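Local coordinates for mandelate racemase/muconate lactonizing enzyme, C-terminal domain protein (Paracoccus denitrificans, PDB 4DWD) that binds magnesium and probably acts as a hydro-lyase, as a member of the mandelate racemase and muconate lactonizing branch of the enolase superfamily, at residues V204-R212 with A233-I243; R138-A148 with A179-L188. All coordinates share one frame; numbering follows the deposited sequence.

How the contacts relate
Both contacts join neighbouring helices on the outside of the C-terminal TIM-type barrel. They follow one another along the chain, contact 2 closing before contact 1 opens. Contact 2 pairs helices 140-154 and 174-188, and contact 1 pairs helices 204-216 and 231-240. The barrel strands 158-162, 194-197 and 221-223 come between these helices in the chain and pair in parallel. The two centres lie 23 Å apart, and the nearest atoms about 7 Å apart, without touching. R209 and V210 bridge the step, since both touch I174 on helix 174-188. Contact 1 also meets two other subunits, whereas no other chain of the assembly reaches the segments of contact 2.

Contact 1 (V204-R212 with A233-I243); sequences VGGAIRVGR and AMGEVAQRLDI
Helices 204-212 and 233-240 run in roughly the same direction, their axes 10.2 Å apart at closest approach and crossing at -30°. V204 enters the second helix as a knob into the hole formed by A233, E236, V237 and R240. Its CG2 meets A233 CB at 3.7 Å, and its CG1 lies against V237 CG2. A207 CB adds a contact to V237 CG1. In one of its two modelled conformers, I208 packs CD1 on R240 CB at 3.9 Å and on L241 CG. There the methyl also sits over one face of the R240 guanidinium, toward its rim. E236 holds that group: R240 NH1 donates to E236 OE2 at 2.9 Å, with OE2 near the guanidinium plane. R240 NH2 bonds L241 O of the second subunit.

L241, the first residue past the helix, packs beside G211. Its CD1 lies 3.9 Å from G211 CA, where a CB would collide with it. Its CD2 sits over one face of the R212 guanidinium, toward the rim, 3.7 Å above the plane. R212 starts out away from the second segment, but a bend at chi2 (-53°) brings its chain back over L241. One water joins the ends: it accepts from R212 NH1 at 3.0 Å and lies near R240 O and D242 OD1, 2.7 Å from the latter. R212 also makes salt bridges to E215 and to D242 of the second subunit, and D242 pairs with R212 of the third. The contact thus has an apolar centre and a charged margin shared between subunits. Two near-parallel helices with strand 221-223 between them in sequence are characteristic of consecutive beta-alpha units in a TIM barrel.

Contact 2 (R138-A148 with A179-L188); sequences RSVDEVVREVA and AKARAVRELL
The start of a barrel helix and the neighbouring helix on the same outer layer meet here, and K180 ties the first to the second. K180 NZ donates to R138 O at 2.8 Å, with a C=O...N angle of 160°, so the ammonium lies nearly in line with the carbonyl. NZ also bonds N135 O, so two backbone carbonyls grip it. The lysine chain stays extended beyond CG and runs past two valines: its CG lies 3.8 Å from V140 CG2, and its CD rests on V143 CG2. With an alanine in its place, R138 O and N135 O would probably both lose this donor, and V140 and V143 the chain packed on them. Just after R138, S139 and E142 form a capping box that fixes the helix start. E142 N donates to S139 OG, and S139 N donates to E142 OE1 at 3.0 Å.

Helices 140-148 and 179-188 cross at -38°, as successive helices around a TIM-type barrel. They come within 9.3 Å, close enough for the small A183 to face two valines. A183 CB touches V140 CG1 and V144 CG2, each at 3.6 Å. On the barrel side, V143 CG1 meets V184 CG2 at 3.6 Å, and V147 CG2 packs on the same methyl. V184 and V147 both also touch I161 on strand 158-162, which binds this pair of helices to the sheet. L187 leaves its helix toward the first helix, and chi1 of 170° sets its methyls against V144 and V147. Its side chain runs past both in the opposite direction. L187 CD2 lies 3.7 Å from V147 CG1 and also near V144 O and A148 CB. L188 crosses V147 at about a right angle, its CD2 near V147 CG1.

Contact 1 (V204-R212 with A233-I243)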
# COMPACT_ATOMS: atom_id res chain seq x y z
N VAL B 204 12.40 0.31 18.87
CA VAL B 204 12.57 0.88 17.54
C VAL B 204 13.36 2.21 17.60
O VAL B 204 14.32 2.41 16.85
CB VAL B 204 11.21 1.10 16.85
CG1 VAL B 204 11.37 1.93 15.57
CG2 VAL B 204 10.56 -0.24 16.54
N GLY B 205 12.97 3.10 18.51
CA GLY B 205 13.66 4.38 18.63
C GLY B 205 15.11 4.23 19.05
O GLY B 205 15.99 4.92 18.54
N GLY B 206 15.37 3.33 20.01
CA GLY B 206 16.74 3.08 20.45
C GLY B 206 17.57 2.52 19.31
O GLY B 206 18.76 2.85 19.18
N ALA B 207 16.97 1.63 18.52
CA ALA B 207 17.66 1.02 17.38
C ALA B 207 18.04 2.04 16.32
O ALA B 207 19.13 1.98 15.76
CB ALA B 207 16.79 -0.06 16.75
N ILE B 208 17.14 2.97 16.03
CA ILE B 208 17.43 4.07 15.09
C ILE B 208 18.61 4.90 15.62
O ILE B 208 19.56 5.21 14.89
CB ILE B 208 16.20 4.98 14.87
CG1 ILE B 208 15.03 4.19 14.26
CG2 ILE B 208 16.54 6.18 13.98
CD1 ILE B 208 15.36 3.53 12.94
N ARG B 209 18.55 5.24 16.91
CA ARG B 209 19.61 6.04 17.53
C ARG B 209 20.98 5.34 17.47
O ARG B 209 21.99 5.93 17.04
CB ARG B 209 19.22 6.37 18.98
CG ARG B 209 20.16 7.32 19.69
CD ARG B 209 19.66 7.59 21.11
NE ARG B 209 20.41 8.67 21.75
CZ ARG B 209 20.07 9.96 21.74
NH1 ARG B 209 20.84 10.82 22.37
NH2 ARG B 209 18.98 10.39 21.11
N VAL B 210 21.03 4.08 17.87
CA VAL B 210 22.28 3.32 17.77
C VAL B 210 22.72 3.15 16.31
O VAL B 210 23.89 3.33 15.99
CB VAL B 210 22.15 1.96 18.49
CG1 VAL B 210 23.38 1.09 18.27
CG2 VAL B 210 21.95 2.20 19.97
N GLY B 211 21.77 2.82 15.43
CA GLY B 211 22.06 2.71 14.00
C GLY B 211 22.75 3.93 13.42
O GLY B 211 23.73 3.79 12.68
N ARG B 212 22.25 5.13 13.74
CA ARG B 212 22.88 6.35 13.23
C ARG B 212 24.30 6.51 13.76
O ARG B 212 25.20 6.91 13.02
CB ARG B 212 22.05 7.59 13.55
CG ARG B 212 20.70 7.62 12.84
CD ARG B 212 20.83 7.42 11.33
NE ARG B 212 19.54 7.70 10.70
CZ ARG B 212 19.20 7.32 9.47
NH1 ARG B 212 20.06 6.67 8.69
NH2 ARG B 212 17.99 7.65 9.02
N ALA B 233 8.50 -4.39 12.96
CA ALA B 233 9.46 -3.41 13.48
C ALA B 233 10.88 -3.68 12.98
O ALA B 233 11.61 -2.73 12.66
CB ALA B 233 9.44 -3.39 14.99
N MSE B 234 11.26 -4.95 12.90
CA MSE B 234 12.59 -5.31 12.39
C MSE B 234 12.78 -4.80 10.99
O MSE B 234 13.79 -4.16 10.69
CB MSE B 234 12.72 -6.83 12.44
CG MSE B 234 14.14 -7.34 12.15
SE MSE B 234 15.40 -7.11 13.65
CE MSE B 234 14.58 -8.51 14.77
N GLY B 235 11.80 -5.05 10.13
CA GLY B 235 11.89 -4.59 8.74
C GLY B 235 11.78 -3.08 8.60
O GLY B 235 12.38 -2.49 7.71
N GLU B 236 10.99 -2.46 9.47
CA GLU B 236 10.86 -1.00 9.49
C GLU B 236 12.20 -0.35 9.80
O GLU B 236 12.64 0.60 9.12
CB GLU B 236 9.81 -0.56 10.52
CG GLU B 236 9.73 0.96 10.68
CD GLU B 236 8.67 1.38 11.67
OE1 GLU B 236 7.52 0.89 11.53
OE2 GLU B 236 8.97 2.20 12.56
N VAL B 237 12.87 -0.88 10.83
CA VAL B 237 14.17 -0.34 11.21
C VAL B 237 15.15 -0.55 10.06
O VAL B 237 15.92 0.38 9.73
CB VAL B 237 14.68 -0.97 12.52
CG1 VAL B 237 16.15 -0.64 12.79
CG2 VAL B 237 13.80 -0.54 13.70
N ALA B 238 15.09 -1.72 9.42
CA ALA B 238 15.95 -2.01 8.27
C ALA B 238 15.75 -0.98 7.14
O ALA B 238 16.72 -0.52 6.54
CB ALA B 238 15.69 -3.43 7.76
N GLN B 239 14.51 -0.61 6.86
CA GLN B 239 14.25 0.32 5.77
C GLN B 239 14.53 1.76 6.15
O GLN B 239 14.83 2.56 5.27
CB GLN B 239 12.83 0.16 5.26
CG GLN B 239 12.61 -1.14 4.50
CD GLN B 239 13.39 -1.21 3.21
OE1 GLN B 239 13.40 -0.26 2.41
NE2 GLN B 239 14.06 -2.34 2.99
N ARG B 240 14.46 2.08 7.44
CA ARG B 240 14.67 3.47 7.89
C ARG B 240 16.16 3.83 7.94
O ARG B 240 16.50 4.97 7.72
CB ARG B 240 14.01 3.70 9.25
CG ARG B 240 12.50 3.86 9.11
CD ARG B 240 11.76 3.88 10.44
NE ARG B 240 11.97 5.15 11.12
CZ ARG B 240 11.40 5.48 12.26
NH1 ARG B 240 10.57 4.63 12.87
NH2 ARG B 240 11.66 6.66 12.80
N LEU B 241 17.02 2.85 8.20
CA LEU B 241 18.46 3.07 8.33
C LEU B 241 19.20 2.88 7.02
O LEU B 241 18.65 2.31 6.06
CB LEU B 241 19.04 2.14 9.40
CG LEU B 241 18.62 2.46 10.84
CD1 LEU B 241 19.19 1.35 11.71
CD2 LEU B 241 19.17 3.81 11.28
N ASP B 242 20.45 3.34 7.00
CA ASP B 242 21.36 3.08 5.88
C ASP B 242 22.21 1.84 6.15
O ASP B 242 22.41 1.02 5.25
CB ASP B 242 22.27 4.29 5.62
CG ASP B 242 21.53 5.49 5.07
OD1 ASP B 242 20.41 5.35 4.53
OD2 ASP B 242 22.10 6.60 5.19
N ILE B 243 22.72 1.72 7.37
CA ILE B 243 23.50 0.52 7.75
C ILE B 243 22.61 -0.71 7.53
O ILE B 243 21.41 -0.66 7.77
CB ILE B 243 24.02 0.59 9.20
CG1 ILE B 243 24.93 -0.63 9.51
CG2 ILE B 243 22.88 0.69 10.21
CD1 ILE B 243 25.74 -0.47 10.78
O HOH W 1 18.45 6.26 6.21

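Contact 2 (R138-A148 with A179-L188)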
# COMPACT_ATOMS: atom_id res chain seq x y z
N ARG B 138 30.82 -6.17 29.72
CA ARG B 138 32.22 -5.73 29.77
C ARG B 138 32.33 -4.22 29.91
O ARG B 138 31.45 -3.49 29.47
CB ARG B 138 32.95 -6.14 28.50
CG ARG B 138 33.24 -7.61 28.39
CD ARG B 138 34.14 -7.90 27.20
NE ARG B 138 34.47 -9.32 27.21
CZ ARG B 138 34.09 -10.18 26.28
NH1 ARG B 138 33.41 -9.77 25.23
NH2 ARG B 138 34.42 -11.46 26.39
N SER B 139 33.44 -3.76 30.49
CA SER B 139 33.84 -2.36 30.38
C SER B 139 34.39 -2.12 28.96
O SER B 139 34.71 -3.05 28.24
CB SER B 139 34.94 -2.04 31.39
OG SER B 139 36.11 -2.79 31.08
N VAL B 140 34.51 -0.85 28.58
CA VAL B 140 35.09 -0.50 27.29
C VAL B 140 36.48 -1.14 27.10
O VAL B 140 36.76 -1.72 26.05
CB VAL B 140 35.18 1.03 27.09
CG1 VAL B 140 35.98 1.38 25.84
CG2 VAL B 140 33.79 1.65 26.99
N ASP B 141 37.35 -1.04 28.11
CA ASP B 141 38.69 -1.59 27.96
C ASP B 141 38.66 -3.10 27.80
O ASP B 141 39.50 -3.66 27.09
CB ASP B 141 39.62 -1.18 29.12
CG ASP B 141 39.15 -1.71 30.47
OD1 ASP B 141 39.56 -2.82 30.87
OD2 ASP B 141 38.35 -1.02 31.12
N GLU B 142 37.69 -3.75 28.44
CA GLU B 142 37.55 -5.21 28.31
C GLU B 142 37.07 -5.62 26.92
O GLU B 142 37.52 -6.63 26.36
CB GLU B 142 36.61 -5.76 29.39
CG GLU B 142 37.27 -5.88 30.75
CD GLU B 142 36.30 -5.90 31.91
OE1 GLU B 142 35.06 -5.94 31.69
OE2 GLU B 142 36.78 -5.87 33.07
N VAL B 143 36.17 -4.81 26.34
CA VAL B 143 35.75 -5.07 24.97
C VAL B 143 36.95 -4.96 24.03
O VAL B 143 37.20 -5.86 23.22
CB VAL B 143 34.64 -4.09 24.53
CG1 VAL B 143 34.32 -4.29 23.06
CG2 VAL B 143 33.39 -4.24 25.39
N VAL B 144 37.68 -3.86 24.14
CA VAL B 144 38.86 -3.65 23.30
C VAL B 144 39.89 -4.79 23.45
O VAL B 144 40.38 -5.32 22.47
CB VAL B 144 39.48 -2.26 23.53
CG1 VAL B 144 40.78 -2.11 22.74
CG2 VAL B 144 38.46 -1.19 23.13
N ARG B 145 40.16 -5.17 24.70
CA ARG B 145 41.13 -6.24 24.96
C ARG B 145 40.72 -7.55 24.28
O ARG B 145 41.55 -8.21 23.64
CB ARG B 145 41.33 -6.44 26.46
CG ARG B 145 42.44 -7.45 26.75
CD ARG B 145 42.73 -7.62 28.22
NE ARG B 145 43.91 -8.46 28.42
CZ ARG B 145 45.19 -8.06 28.35
NH1 ARG B 145 45.52 -6.78 28.10
NH2 ARG B 145 46.15 -8.95 28.54
N GLU B 146 39.45 -7.93 24.41
CA GLU B 146 39.00 -9.19 23.85
C GLU B 146 38.99 -9.15 22.32
O GLU B 146 39.38 -10.12 21.67
CB GLU B 146 37.63 -9.57 24.41
CG GLU B 146 37.07 -10.91 23.91
CD GLU B 146 37.91 -12.14 24.23
OE1 GLU B 146 38.91 -12.09 24.99
OE2 GLU B 146 37.55 -13.21 23.70
N VAL B 147 38.55 -8.03 21.74
CA VAL B 147 38.59 -7.91 20.29
C VAL B 147 40.04 -8.03 19.78
O VAL B 147 40.31 -8.77 18.83
CB VAL B 147 37.93 -6.61 19.78
CG1 VAL B 147 38.16 -6.43 18.28
CG2 VAL B 147 36.44 -6.61 20.11
N ALA B 148 40.97 -7.32 20.41
CA ALA B 148 42.37 -7.38 20.00
C ALA B 148 42.90 -8.81 20.10
O ALA B 148 43.60 -9.27 19.20
CB ALA B 148 43.22 -6.44 20.85
N ALA B 179 29.89 4.06 22.90
CA ALA B 179 31.30 4.20 23.33
C ALA B 179 32.13 2.95 23.04
O ALA B 179 33.29 3.05 22.62
CB ALA B 179 31.39 4.62 24.80
N LYS B 180 31.54 1.78 23.24
CA LYS B 180 32.22 0.51 22.97
C LYS B 180 32.41 0.37 21.46
O LYS B 180 33.49 -0.01 20.99
CB LYS B 180 31.41 -0.66 23.54
CG LYS B 180 31.49 -0.72 25.06
CD LYS B 180 30.43 -1.64 25.65
CE LYS B 180 30.63 -1.74 27.15
NZ LYS B 180 29.51 -2.49 27.79
N ALA B 181 31.37 0.67 20.69
CA ALA B 181 31.49 0.61 19.23
C ALA B 181 32.58 1.56 18.72
O ALA B 181 33.37 1.19 17.84
CB ALA B 181 30.15 0.89 18.56
N ARG B 182 32.64 2.76 19.31
CA ARG B 182 33.66 3.74 18.94
C ARG B 182 35.06 3.24 19.25
O ARG B 182 35.97 3.34 18.42
CB ARG B 182 33.39 5.09 19.63
CG ARG B 182 34.46 6.15 19.35
CD ARG B 182 34.06 7.50 19.92
NE ARG B 182 33.17 8.19 18.99
CZ ARG B 182 33.59 9.00 18.01
NH1 ARG B 182 34.88 9.24 17.84
NH2 ARG B 182 32.71 9.58 17.21
N ALA B 183 35.23 2.69 20.46
CA ALA B 183 36.55 2.20 20.87
C ALA B 183 37.04 1.06 19.96
O ALA B 183 38.24 0.95 19.67
CB ALA B 183 36.50 1.76 22.31
N VAL B 184 36.11 0.21 19.53
CA VAL B 184 36.45 -0.90 18.65
C VAL B 184 36.86 -0.38 17.26
O VAL B 184 37.83 -0.87 16.69
CB VAL B 184 35.33 -1.98 18.60
CG1 VAL B 184 35.61 -3.02 17.51
CG2 VAL B 184 35.24 -2.67 19.97
N ARG B 185 36.15 0.62 16.75
CA ARG B 185 36.57 1.25 15.49
C ARG B 185 37.98 1.83 15.61
O ARG B 185 38.80 1.67 14.71
CB ARG B 185 35.56 2.32 15.06
CG ARG B 185 36.06 3.26 13.96
CD ARG B 185 36.39 2.55 12.66
NE ARG B 185 35.17 2.04 12.02
CZ ARG B 185 35.13 1.11 11.07
NH1 ARG B 185 36.25 0.52 10.63
NH2 ARG B 185 33.96 0.75 10.57
N GLU B 186 38.26 2.48 16.73
CA GLU B 186 39.58 3.08 16.93
C GLU B 186 40.69 2.02 16.98
O GLU B 186 41.79 2.22 16.45
CB GLU B 186 39.58 3.97 18.18
CG GLU B 186 38.73 5.22 17.97
CD GLU B 186 38.65 6.14 19.17
OE1 GLU B 186 39.40 5.94 20.15
OE2 GLU B 186 37.84 7.09 19.10
N LEU B 187 40.39 0.89 17.61
CA LEU B 187 41.32 -0.23 17.65
C LEU B 187 41.63 -0.80 16.27
O LEU B 187 42.79 -1.00 15.91
CB LEU B 187 40.79 -1.34 18.56
CG LEU B 187 41.52 -2.68 18.55
CD1 LEU B 187 42.83 -2.57 19.31
CD2 LEU B 187 40.64 -3.78 19.14
N LEU B 188 40.57 -1.07 15.51
CA LEU B 188 40.70 -1.84 14.28
C LEU B 188 41.11 -1.01 13.07
O LEU B 188 41.59 -1.55 12.07
CB LEU B 188 39.40 -2.61 13.99
CG LEU B 188 39.05 -3.66 15.05
CD1 LEU B 188 37.74 -4.32 14.66
CD2 LEU B 188 40.16 -4.70 15.23